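Local coordinates for Ras-3 from Cryphonectria parasitica (Cryphonectria parasitica, PDB 4KU4), which belongs to the Ras family of small P-loop proteins and holds guanosine-5'-diphosphate together with a magnesium ion in its nucleotide pocket, at residues 26-31 with 49-54; 32-37 with 64-69; 15-20 with 184-189. All blocks are in the same frame, centred on the assembly; numbering follows the deposited sequence. Where two conformers were deposited one is given.

Contact 1: residues 26-31 with 49-54; sequences GKTSLT and DSYRRQ. With MG (magnesium ion), chain D; MG (magnesium ion), chain E; GDP (guanosine-5'-diphosphate), chain C.
The helix that leaves a sequence matching the P-loop (Walker A) meets edge strand 50-57 where Thr31 packs on Tyr51, one turn beyond Lys27, which holds a phosphate oxygen. Thr31 places CG2 opposite its backbone N, which turns this methyl to the strand, 3.3 Å from CD2 of Tyr51. The methyl comes in obliquely to the ring beside its root, and the two side chains cross at about a right angle. Thr31 OG1 turns back to the helix instead, to Lys27 O at 3.0 Å, standing above that carbonyl's plane. As Thr31 N also bonds to Lys27 O, this oxygen takes two donors from one residue, and the second bond fixes the rotation of the threonine. Asp49 CB lies over one face of the Tyr51 ring near its rim; Asp49 OD2 binds a second magnesium ion at 2.2 Å, whose other ligands include a water and atoms from elsewhere.

The start of the helix illustrates how a P-loop grips a phosphate. Gly26 N, Lys27 N and Lys27 NZ all donate to O2B of guanosine-5'-diphosphate; the lysine chain bends at chi3 and chi4, bringing NZ, which also bonds to Gly21 O, back to 2.8 Å from O2B. Thr28 N gives a nearly straight bond of 171° to O1B, while Ser29 N and OG share O1A. The first magnesium ion is six-coordinate: Thr28 OG1 at 2.2 Å, O1B and four waters. Asp68, hydrogen-bonded to Thr28 OG1, stands in the second shell. The helix start would probably also steady the phosphate charge.

Beyond this site, Tyr51 reaches Val32 and Thr35 further along helix 27-35, and strand 50-57 pairs antiparallel with strand 60-67, while Leu30 packs on Val143 of strand 140-145.

Contact 2: residues 32-37 with 64-69; sequences VNLTKH and LEILDT
Leu34 and Ile66 meet through single methyl groups, their side chains passing at a slant rather than lying alongside. CD2 of Leu34 comes to 3.4 Å from CD1 of Ile66, tighter than usual for two carbons. Leucine's CG stands anti to its backbone N (chi1 174°), which carries the branch out from helix 27-35 toward the strand. Ile66 answers with CG1 anti to its carbonyl carbon, but its chi2 of 129° is well away from a staggered value. The twisted ethyl end and the short methyl contact together suggest that CD1 is squeezed where it sits.

Thr35 approaches the same CD1 differently. Its side chain and that of Ile66 run past each other in opposite senses, leaving CG2 of Thr35 at 4.1 Å from the isoleucine methyl. The polar and the apolar arm of this threonine part company: the methyl faces the sheet, while OG1 bonds to Thr31 O, one turn back in its own helix. Immediately afterwards the helix closes in a Schellman motif, in which Lys36 takes a positive phi and His37 N reaches back to Val32 O at 3.2 Å.

At the far end of segment 64-69 the strand gives way to Asp68 and Thr69, which open the Asp-x-x-Gly sequence known from Ras-family proteins; Thr69 OG1 is hydrogen-bonded to Met19 O on the neighbouring strand. Phe186 and Val182 of helix 182-196 also touch Leu34.

Between helix and strand, then, the contact is purely apolar and carried by three methyls, and Thr35 OG1 finds its partner within its own helix. Such packing has no bonding direction to set it; the fit rests on how the methyls meet, and the short distance between Leu34 CD2 and Ile66 CD1 suggests that it is tight.

Contact 3: residues 15-20 with 184-189; sequences DKIAML and EAFFSV
Ala185 O is held by the hydroxyl of Ser188, whose OG donates to it over 2.6 Å, in the same helical turn that presents Phe186 to Met19 and Ile17. The hydroxyl lies 23° out of the carbonyl plane, and the backbone N of Ser188 adds a weak bond to the same oxygen. The serine's polar end is thereby folded onto its own helix; the contact with strand 15-20 is made by carbon and sulfur of other residues.

Met19 makes the closest approach, with SD 3.5 Å from CE1 of Phe186. The sulfur sits 4.7 Å from the ring centroid and 71° off its normal, an oblique Met-aromatic contact. Neither residue aims its first side-chain bond directly at the other segment; the ends do the meeting. In the methionine this comes from successive bends at chi2 and chi3 (-68°), which curl the thioether toward the helix and bring CE to 3.9 Å from CZ of the ring. Overall the two side chains cross at about a right angle.

Ile17, two residues earlier on the strand, takes up another part of the ring. Its CD1 comes at the edge, near the ring plane, 4.4 Å from CD1 of Phe186. One aromatic ring thus touches residues two apart on the strand, Ile17 and Met19. Ile66 of strand 60-67 also touches Phe186, and Val90 and Val92 of strand 88-94 pack on Ile17 and Met19 respectively.

This is the layering of the Ras-type alpha/beta fold: the C-terminal helix 182-196 packs by an aromatic side chain on an inner strand of the central sheet, the strand that runs on into the P-loop.

In the fold
All three contacts are buried and fasten helices to one mixed sheet. Contacts 1 and 2 share helix 27-35, whose successive turns face the neighbouring strands 50-57 and 60-67; their centres lie only about 2 Å apart. Contact 3 brings helix 182-196 onto strand 15-20, next to 60-67, and its centre is nearest the middle of the chain. Leu34 against Phe186 and Ile66 against Met19 join contacts 2 and 3 into one apolar core. Between the segments all three are apolar; contact 1 differs in that its helix starts at the phosphates and a magnesium ion. Away from that end, methyls, an aromatic ring and a sulfur do the work.

Contact 1: residues 26-31 with 49-54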
loop_
_atom_site.group_PDB
_atom_site.type_symbol
_atom_site.label_atom_id
_atom_site.label_comp_id
_atom_site.label_asym_id
_atom_site.label_seq_id
_atom_site.Cartn_x
_atom_site.Cartn_y
_atom_site.Cartn_z
ATOM N N GLY A 26 0.508 2.148 -10.180
ATOM C CA GLY A 26 -0.663 2.876 -9.731
ATOM C C GLY A 26 -0.532 3.471 -8.340
ATOM O O GLY A 26 -1.550 3.788 -7.721
ATOM N N LYS A 27 0.690 3.613 -7.833
ATOM C CA LYS A 27 0.886 4.176 -6.488
ATOM C C LYS A 27 0.237 5.555 -6.313
ATOM O O LYS A 27 -0.618 5.760 -5.431
ATOM C CB LYS A 27 2.370 4.243 -6.120
ATOM C CG LYS A 27 3.075 2.887 -6.074
ATOM C CD LYS A 27 4.521 3.024 -5.631
ATOM C CE LYS A 27 5.358 3.846 -6.632
ATOM N NZ LYS A 27 5.355 3.205 -7.978
ATOM N N THR A 28 0.654 6.508 -7.143
ATOM C CA THR A 28 0.115 7.862 -7.079
ATOM C C THR A 28 -1.400 7.906 -7.267
ATOM O O THR A 28 -2.104 8.594 -6.517
ATOM C CB THR A 28 0.772 8.769 -8.130
ATOM O OG1 THR A 28 2.179 8.839 -7.883
ATOM C CG2 THR A 28 0.171 10.181 -8.040
ATOM N N SER A 29 -1.890 7.166 -8.260
ATOM C CA SER A 29 -3.318 7.106 -8.572
ATOM C C SER A 29 -4.137 6.599 -7.376
ATOM O O SER A 29 -5.175 7.173 -7.038
ATOM C CB SER A 29 -3.564 6.241 -9.820
ATOM O OG SER A 29 -2.975 6.840 -10.967
ATOM N N LEU A 30 -3.642 5.552 -6.722
ATOM C CA LEU A 30 -4.293 5.011 -5.531
ATOM C C LEU A 30 -4.373 6.056 -4.420
ATOM O O LEU A 30 -5.411 6.225 -3.791
ATOM C CB LEU A 30 -3.547 3.772 -5.026
ATOM C CG LEU A 30 -3.780 2.468 -5.782
ATOM C CD1 LEU A 30 -2.699 1.463 -5.412
ATOM C CD2 LEU A 30 -5.156 1.903 -5.479
ATOM N N THR A 31 -3.262 6.751 -4.186
ATOM C CA THR A 31 -3.170 7.703 -3.086
ATOM C C THR A 31 -4.052 8.926 -3.333
ATOM O O THR A 31 -4.689 9.428 -2.419
ATOM C CB THR A 31 -1.719 8.171 -2.862
ATOM O OG1 THR A 31 -0.842 7.040 -2.751
ATOM C CG2 THR A 31 -1.618 8.985 -1.590
ATOM N N ASP A 49 4.407 13.691 -3.631
ATOM C CA ASP A 49 3.931 14.369 -2.435
ATOM C C ASP A 49 3.623 13.373 -1.335
ATOM O O ASP A 49 3.591 12.161 -1.566
ATOM C CB ASP A 49 2.598 15.099 -2.706
ATOM C CG ASP A 49 2.748 16.294 -3.643
ATOM O OD1 ASP A 49 1.719 16.950 -3.919
ATOM O OD2 ASP A 49 3.874 16.584 -4.112
ATOM N N SER A 50 3.455 13.903 -0.124
ATOM C CA SER A 50 2.939 13.130 0.990
ATOM C C SER A 50 1.471 13.551 0.950
ATOM O O SER A 50 1.170 14.717 0.675
ATOM C CB SER A 50 3.580 13.523 2.307
ATOM O OG SER A 50 2.728 13.240 3.397
ATOM N N TYR A 51 0.563 12.619 1.206
ATOM C CA TYR A 51 -0.874 12.897 1.124
ATOM C C TYR A 51 -1.557 12.565 2.437
ATOM O O TYR A 51 -1.059 11.755 3.211
ATOM C CB TYR A 51 -1.514 12.076 -0.005
ATOM C CG TYR A 51 -1.035 12.421 -1.389
ATOM C CD1 TYR A 51 -1.692 13.380 -2.149
ATOM C CD2 TYR A 51 0.073 11.779 -1.943
ATOM C CE1 TYR A 51 -1.261 13.706 -3.418
ATOM C CE2 TYR A 51 0.515 12.100 -3.215
ATOM C CZ TYR A 51 -0.154 13.059 -3.947
ATOM O OH TYR A 51 0.266 13.375 -5.210
ATOM N N ARG A 52 -2.709 13.183 2.697
ATOM C CA ARG A 52 -3.419 12.947 3.946
ATOM C C ARG A 52 -4.867 12.549 3.707
ATOM O O ARG A 52 -5.537 13.069 2.806
ATOM C CB ARG A 52 -3.390 14.200 4.829
ATOM C CG ARG A 52 -2.013 14.594 5.345
ATOM C CD ARG A 52 -2.020 16.007 5.917
ATOM N NE ARG A 52 -2.498 16.979 4.938
ATOM C CZ ARG A 52 -1.774 17.531 3.973
ATOM N NH1 ARG A 52 -0.482 17.223 3.806
ATOM N NH2 ARG A 52 -2.354 18.397 3.155
ATOM N N ARG A 53 -5.349 11.638 4.538
ATOM C CA ARG A 53 -6.768 11.293 4.567
ATOM C C ARG A 53 -7.266 11.296 6.012
ATOM O O ARG A 53 -6.827 10.494 6.839
ATOM C CB ARG A 53 -7.004 9.920 3.925
ATOM C CG ARG A 53 -8.439 9.366 4.119
ATOM C CD ARG A 53 -9.466 10.057 3.227
ATOM N NE ARG A 53 -10.833 9.674 3.587
ATOM C CZ ARG A 53 -11.509 8.666 3.039
ATOM N NH1 ARG A 53 -12.737 8.393 3.451
ATOM N NH2 ARG A 53 -10.966 7.925 2.088
ATOM N N GLN A 54 -8.164 12.226 6.325
ATOM C CA GLN A 54 -8.895 12.160 7.574
ATOM C C GLN A 54 -10.079 11.257 7.300
ATOM O O GLN A 54 -10.742 11.395 6.262
ATOM C CB GLN A 54 -9.378 13.549 8.001
ATOM C CG GLN A 54 -8.250 14.487 8.361
ATOM C CD GLN A 54 -8.738 15.773 9.016
ATOM O OE1 GLN A 54 -9.111 16.733 8.338
ATOM N NE2 GLN A 54 -8.724 15.796 10.341
HETATM MG MG MG D . 3.867 7.903 -8.919
HETATM MG MG MG E . 4.938 18.496 -3.706
HETATM P PB GDP C . 2.899 4.928 -10.270
HETATM O O1B GDP C . 2.688 6.108 -9.351
HETATM O O2B GDP C . 2.957 3.646 -9.444
HETATM O O3B GDP C . 4.173 5.099 -11.073
HETATM O O3A GDP C . 1.629 4.828 -11.270
HETATM P PA GDP C . 0.602 6.021 -11.692
HETATM O O1A GDP C . -0.381 6.347 -10.589
HETATM O O2A GDP C . 1.317 7.261 -12.170
HETATM O "O5'" GDP C . -0.217 5.337 -12.887
HETATM C "C5'" GDP C . 0.499 4.890 -14.042
HETATM C "C4'" GDP C . -0.515 4.696 -15.158
HETATM O "O4'" GDP C . -1.418 3.699 -14.727
HETATM C "C3'" GDP C . -1.342 5.936 -15.434
HETATM O "O3'" GDP C . -1.579 6.048 -16.850
HETATM C "C2'" GDP C . -2.646 5.655 -14.728
HETATM O "O2'" GDP C . -3.747 6.308 -15.359
HETATM C "C1'" GDP C . -2.749 4.148 -14.858
HETATM N N9 GDP C . -3.509 3.515 -13.762
HETATM C C8 GDP C . -3.239 3.580 -12.444
HETATM N N7 GDP C . -4.137 2.852 -11.741
HETATM C C5 GDP C . -4.988 2.301 -12.625
HETATM C C6 GDP C . -6.170 1.428 -12.564
HETATM O O6 GDP C . -6.592 1.013 -11.473
HETATM N N1 GDP C . -6.763 1.084 -13.717
HETATM C C2 GDP C . -6.340 1.513 -14.907
HETATM N N2 GDP C . -7.021 1.116 -16.009
HETATM N N3 GDP C . -5.261 2.324 -15.042
HETATM C C4 GDP C . -4.571 2.738 -13.954
HETATM O O HOH W 1 3.124 8.761 -10.800
HETATM O O HOH W 2 5.592 7.051 -10.000
HETATM O O HOH W 3 4.849 9.801 -8.699
HETATM O O HOH W 4 4.496 7.007 -7.059
HETATM O O HOH W 5 6.118 20.378 -3.974
#

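Contact 2: residues 32-37 with 64-69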
loop_
_atom_site.group_PDB
_atom_site.type_symbol
_atom_site.label_atom_id
_atom_site.label_comp_id
_atom_site.label_asym_id
_atom_site.label_seq_id
_atom_site.Cartn_x
_atom_site.Cartn_y
_atom_site.Cartn_z
ATOM N N VAL A 32 -4.057 9.412 -4.568
ATOM C CA VAL A 32 -4.864 10.567 -4.962
ATOM C C VAL A 32 -6.356 10.215 -4.897
ATOM O O VAL A 32 -7.184 11.007 -4.447
ATOM C CB VAL A 32 -4.453 11.035 -6.386
ATOM C CG1 VAL A 32 -5.445 12.023 -6.943
ATOM C CG2 VAL A 32 -3.051 11.627 -6.360
ATOM N N ASN A 33 -6.689 9.002 -5.310
ATOM C CA ASN A 33 -8.056 8.504 -5.170
ATOM C C ASN A 33 -8.486 8.409 -3.710
ATOM O O ASN A 33 -9.518 8.958 -3.328
ATOM C CB ASN A 33 -8.229 7.161 -5.891
ATOM C CG ASN A 33 -9.664 6.650 -5.840
ATOM O OD1 ASN A 33 -10.042 5.878 -4.943
ATOM N ND2 ASN A 33 -10.473 7.077 -6.804
ATOM N N LEU A 34 -7.686 7.723 -2.892
ATOM C CA LEU A 34 -7.986 7.554 -1.490
ATOM C C LEU A 34 -8.234 8.881 -0.783
ATOM O O LEU A 34 -9.173 8.998 -0.009
ATOM C CB LEU A 34 -6.857 6.820 -0.786
ATOM C CG LEU A 34 -7.012 6.725 0.727
ATOM C CD1 LEU A 34 -8.046 5.652 1.082
ATOM C CD2 LEU A 34 -5.666 6.423 1.349
ATOM N N THR A 35 -7.377 9.869 -1.048
ATOM C CA THR A 35 -7.418 11.131 -0.324
ATOM C C THR A 35 -8.382 12.159 -0.906
ATOM O O THR A 35 -8.520 13.243 -0.356
ATOM C CB THR A 35 -6.019 11.751 -0.190
ATOM O OG1 THR A 35 -5.507 12.040 -1.494
ATOM C CG2 THR A 35 -5.086 10.800 0.535
ATOM N N LYS A 36 -9.057 11.811 -1.996
ATOM C CA LYS A 36 -10.080 12.681 -2.575
ATOM C C LYS A 36 -9.469 14.005 -3.022
ATOM O O LYS A 36 -10.067 15.072 -2.868
ATOM C CB LYS A 36 -11.227 12.903 -1.578
ATOM C CG LYS A 36 -11.805 11.615 -0.975
ATOM C CD LYS A 36 -12.964 11.078 -1.811
ATOM C CE LYS A 36 -13.387 9.689 -1.339
ATOM N NZ LYS A 36 -13.667 9.679 0.132
ATOM N N HIS A 37 -8.268 13.923 -3.585
ATOM C CA HIS A 37 -7.531 15.089 -4.071
ATOM C C HIS A 37 -8.334 15.755 -5.196
ATOM O O HIS A 37 -9.088 15.078 -5.896
ATOM C CB HIS A 37 -6.159 14.623 -4.583
ATOM C CG HIS A 37 -5.158 15.725 -4.765
ATOM N ND1 HIS A 37 -5.166 16.567 -5.855
ATOM C CD2 HIS A 37 -4.109 16.105 -4.003
ATOM C CE1 HIS A 37 -4.172 17.426 -5.750
ATOM N NE2 HIS A 37 -3.504 17.161 -4.643
ATOM N N LEU A 64 -4.514 9.493 8.258
ATOM C CA LEU A 64 -3.454 8.757 7.594
ATOM C C LEU A 64 -2.561 9.740 6.848
ATOM O O LEU A 64 -3.047 10.649 6.181
ATOM C CB LEU A 64 -4.052 7.751 6.616
ATOM C CG LEU A 64 -5.235 6.912 7.117
ATOM C CD1 LEU A 64 -5.730 5.915 6.053
ATOM C CD2 LEU A 64 -4.846 6.183 8.398
ATOM N N GLU A 65 -1.250 9.570 6.987
ATOM C CA GLU A 65 -0.293 10.321 6.190
ATOM C C GLU A 65 0.375 9.302 5.279
ATOM O O GLU A 65 1.009 8.357 5.747
ATOM C CB GLU A 65 0.733 11.022 7.088
ATOM C CG GLU A 65 1.713 11.931 6.347
ATOM C CD GLU A 65 2.360 12.926 7.284
ATOM O OE1 GLU A 65 2.118 14.142 7.121
ATOM O OE2 GLU A 65 3.090 12.492 8.202
ATOM N N ILE A 66 0.216 9.484 3.973
ATOM C CA ILE A 66 0.693 8.481 3.025
ATOM C C ILE A 66 1.850 9.035 2.211
ATOM O O ILE A 66 1.703 10.018 1.489
ATOM C CB ILE A 66 -0.448 8.023 2.085
ATOM C CG1 ILE A 66 -1.580 7.403 2.902
ATOM C CG2 ILE A 66 0.049 7.005 1.078
ATOM C CD1 ILE A 66 -2.914 7.974 2.579
ATOM N N LEU A 67 3.004 8.392 2.353
ATOM C CA LEU A 67 4.177 8.711 1.557
ATOM C C LEU A 67 4.130 8.047 0.179
ATOM O O LEU A 67 4.263 6.835 0.052
ATOM C CB LEU A 67 5.447 8.300 2.308
ATOM C CG LEU A 67 6.744 8.747 1.638
ATOM C CD1 LEU A 67 6.904 10.251 1.705
ATOM C CD2 LEU A 67 7.937 8.047 2.269
ATOM N N ASP A 68 3.920 8.850 -0.856
ATOM C CA ASP A 68 4.000 8.363 -2.222
ATOM C C ASP A 68 5.487 8.355 -2.533
ATOM O O ASP A 68 6.237 9.178 -1.993
ATOM C CB ASP A 68 3.232 9.308 -3.163
ATOM C CG ASP A 68 3.057 8.743 -4.566
ATOM O OD1 ASP A 68 3.350 7.554 -4.783
ATOM O OD2 ASP A 68 2.610 9.490 -5.462
ATOM N N THR A 69 5.924 7.404 -3.351
ATOM C CA THR A 69 7.351 7.218 -3.609
ATOM C C THR A 69 7.624 6.958 -5.076
ATOM O O THR A 69 6.749 6.558 -5.835
ATOM C CB THR A 69 7.936 6.028 -2.825
ATOM O OG1 THR A 69 7.313 4.810 -3.264
ATOM C CG2 THR A 69 7.732 6.197 -1.308
#

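Contact 3: residues 15-20 with 184-189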
loop_
_atom_site.group_PDB
_atom_site.type_symbol
_atom_site.label_atom_id
_atom_site.label_comp_id
_atom_site.label_asym_id
_atom_site.label_seq_id
_atom_site.Cartn_x
_atom_site.Cartn_y
_atom_site.Cartn_z
ATOM N N ASP A 15 -1.399 7.625 11.716
ATOM C CA ASP A 15 -0.741 6.493 11.050
ATOM C C ASP A 15 0.100 6.911 9.851
ATOM O O ASP A 15 -0.364 7.656 8.988
ATOM C CB ASP A 15 -1.784 5.477 10.602
ATOM C CG ASP A 15 -2.532 4.871 11.760
ATOM O OD1 ASP A 15 -1.979 3.942 12.398
ATOM O OD2 ASP A 15 -3.675 5.311 12.021
ATOM N N LYS A 16 1.324 6.398 9.785
ATOM C CA LYS A 16 2.227 6.719 8.686
ATOM C C LYS A 16 2.361 5.517 7.774
ATOM O O LYS A 16 2.899 4.489 8.170
ATOM C CB LYS A 16 3.604 7.129 9.228
ATOM C CG LYS A 16 3.637 8.488 9.906
ATOM C CD LYS A 16 4.777 8.558 10.902
ATOM C CE LYS A 16 4.979 9.962 11.455
ATOM N NZ LYS A 16 5.810 9.955 12.709
ATOM N N ILE A 17 1.866 5.648 6.553
ATOM C CA ILE A 17 1.910 4.571 5.586
ATOM C C ILE A 17 2.827 4.932 4.423
ATOM O O ILE A 17 2.768 6.052 3.907
ATOM C CB ILE A 17 0.514 4.327 5.000
ATOM C CG1 ILE A 17 -0.514 4.170 6.122
ATOM C CG2 ILE A 17 0.549 3.129 4.108
ATOM C CD1 ILE A 17 -1.933 4.036 5.628
ATOM N N ALA A 18 3.669 3.987 3.999
ATOM C CA ALA A 18 4.452 4.194 2.783
ATOM C C ALA A 18 3.927 3.363 1.594
ATOM O O ALA A 18 3.587 2.197 1.749
ATOM C CB ALA A 18 5.954 3.934 3.039
ATOM N N MET A 19 3.836 3.992 0.424
ATOM C CA MET A 19 3.602 3.277 -0.835
ATOM C C MET A 19 4.907 2.731 -1.386
ATOM O O MET A 19 5.893 3.445 -1.451
ATOM C CB MET A 19 3.011 4.217 -1.874
ATOM C CG MET A 19 1.836 4.997 -1.365
ATOM S SD MET A 19 0.444 3.927 -0.977
ATOM C CE MET A 19 -0.011 3.365 -2.612
ATOM N N LEU A 20 4.903 1.462 -1.759
ATOM C CA LEU A 20 6.039 0.869 -2.487
ATOM C C LEU A 20 5.531 0.132 -3.720
ATOM O O LEU A 20 4.351 -0.226 -3.794
ATOM C CB LEU A 20 6.816 -0.093 -1.588
ATOM C CG LEU A 20 7.425 0.476 -0.308
ATOM C CD1 LEU A 20 7.896 -0.642 0.643
ATOM C CD2 LEU A 20 8.551 1.442 -0.640
ATOM N N GLU A 184 -10.662 -0.092 1.293
ATOM C CA GLU A 184 -10.417 -1.377 1.938
ATOM C C GLU A 184 -8.923 -1.684 1.982
ATOM O O GLU A 184 -8.406 -2.171 2.981
ATOM C CB GLU A 184 -11.167 -2.495 1.212
ATOM C CG GLU A 184 -12.659 -2.526 1.539
ATOM C CD GLU A 184 -13.483 -1.451 0.843
ATOM O OE1 GLU A 184 -12.964 -0.655 0.023
ATOM O OE2 GLU A 184 -14.692 -1.400 1.139
ATOM N N ALA A 185 -8.224 -1.374 0.898
ATOM C CA ALA A 185 -6.804 -1.683 0.814
ATOM C C ALA A 185 -6.002 -0.904 1.856
ATOM O O ALA A 185 -5.266 -1.499 2.642
ATOM C CB ALA A 185 -6.299 -1.392 -0.560
ATOM N N PHE A 186 -6.133 0.423 1.854
ATOM C CA PHE A 186 -5.410 1.258 2.811
ATOM C C PHE A 186 -5.822 0.994 4.257
ATOM O O PHE A 186 -4.972 0.933 5.146
ATOM C CB PHE A 186 -5.606 2.750 2.512
ATOM C CG PHE A 186 -4.814 3.248 1.338
ATOM C CD1 PHE A 186 -3.511 3.696 1.510
ATOM C CD2 PHE A 186 -5.374 3.307 0.068
ATOM C CE1 PHE A 186 -2.776 4.164 0.447
ATOM C CE2 PHE A 186 -4.633 3.786 -1.002
ATOM C CZ PHE A 186 -3.329 4.210 -0.807
ATOM N N PHE A 187 -7.126 0.868 4.506
ATOM C CA PHE A 187 -7.574 0.677 5.877
ATOM C C PHE A 187 -7.179 -0.701 6.419
ATOM O O PHE A 187 -7.128 -0.903 7.627
ATOM C CB PHE A 187 -9.091 0.856 5.993
ATOM C CG PHE A 187 -9.582 2.227 5.639
ATOM C CD1 PHE A 187 -8.704 3.265 5.362
ATOM C CD2 PHE A 187 -10.939 2.479 5.591
ATOM C CE1 PHE A 187 -9.173 4.527 5.039
ATOM C CE2 PHE A 187 -11.416 3.737 5.268
ATOM C CZ PHE A 187 -10.530 4.763 4.998
ATOM N N SER A 188 -6.885 -1.641 5.528
ATOM C CA SER A 188 -6.579 -3.000 5.955
ATOM C C SER A 188 -5.393 -3.061 6.908
ATOM O O SER A 188 -5.388 -3.853 7.847
ATOM C CB SER A 188 -6.370 -3.940 4.754
ATOM O OG SER A 188 -5.166 -3.652 4.050
ATOM N N VAL A 189 -4.386 -2.222 6.679
ATOM C CA VAL A 189 -3.198 -2.298 7.519
ATOM C C VAL A 189 -3.419 -1.608 8.855
ATOM O O VAL A 189 -2.825 -1.986 9.869
ATOM C CB VAL A 189 -1.950 -1.754 6.812
ATOM C CG1 VAL A 189 -1.420 -2.797 5.812
ATOM C CG2 VAL A 189 -2.239 -0.435 6.127
#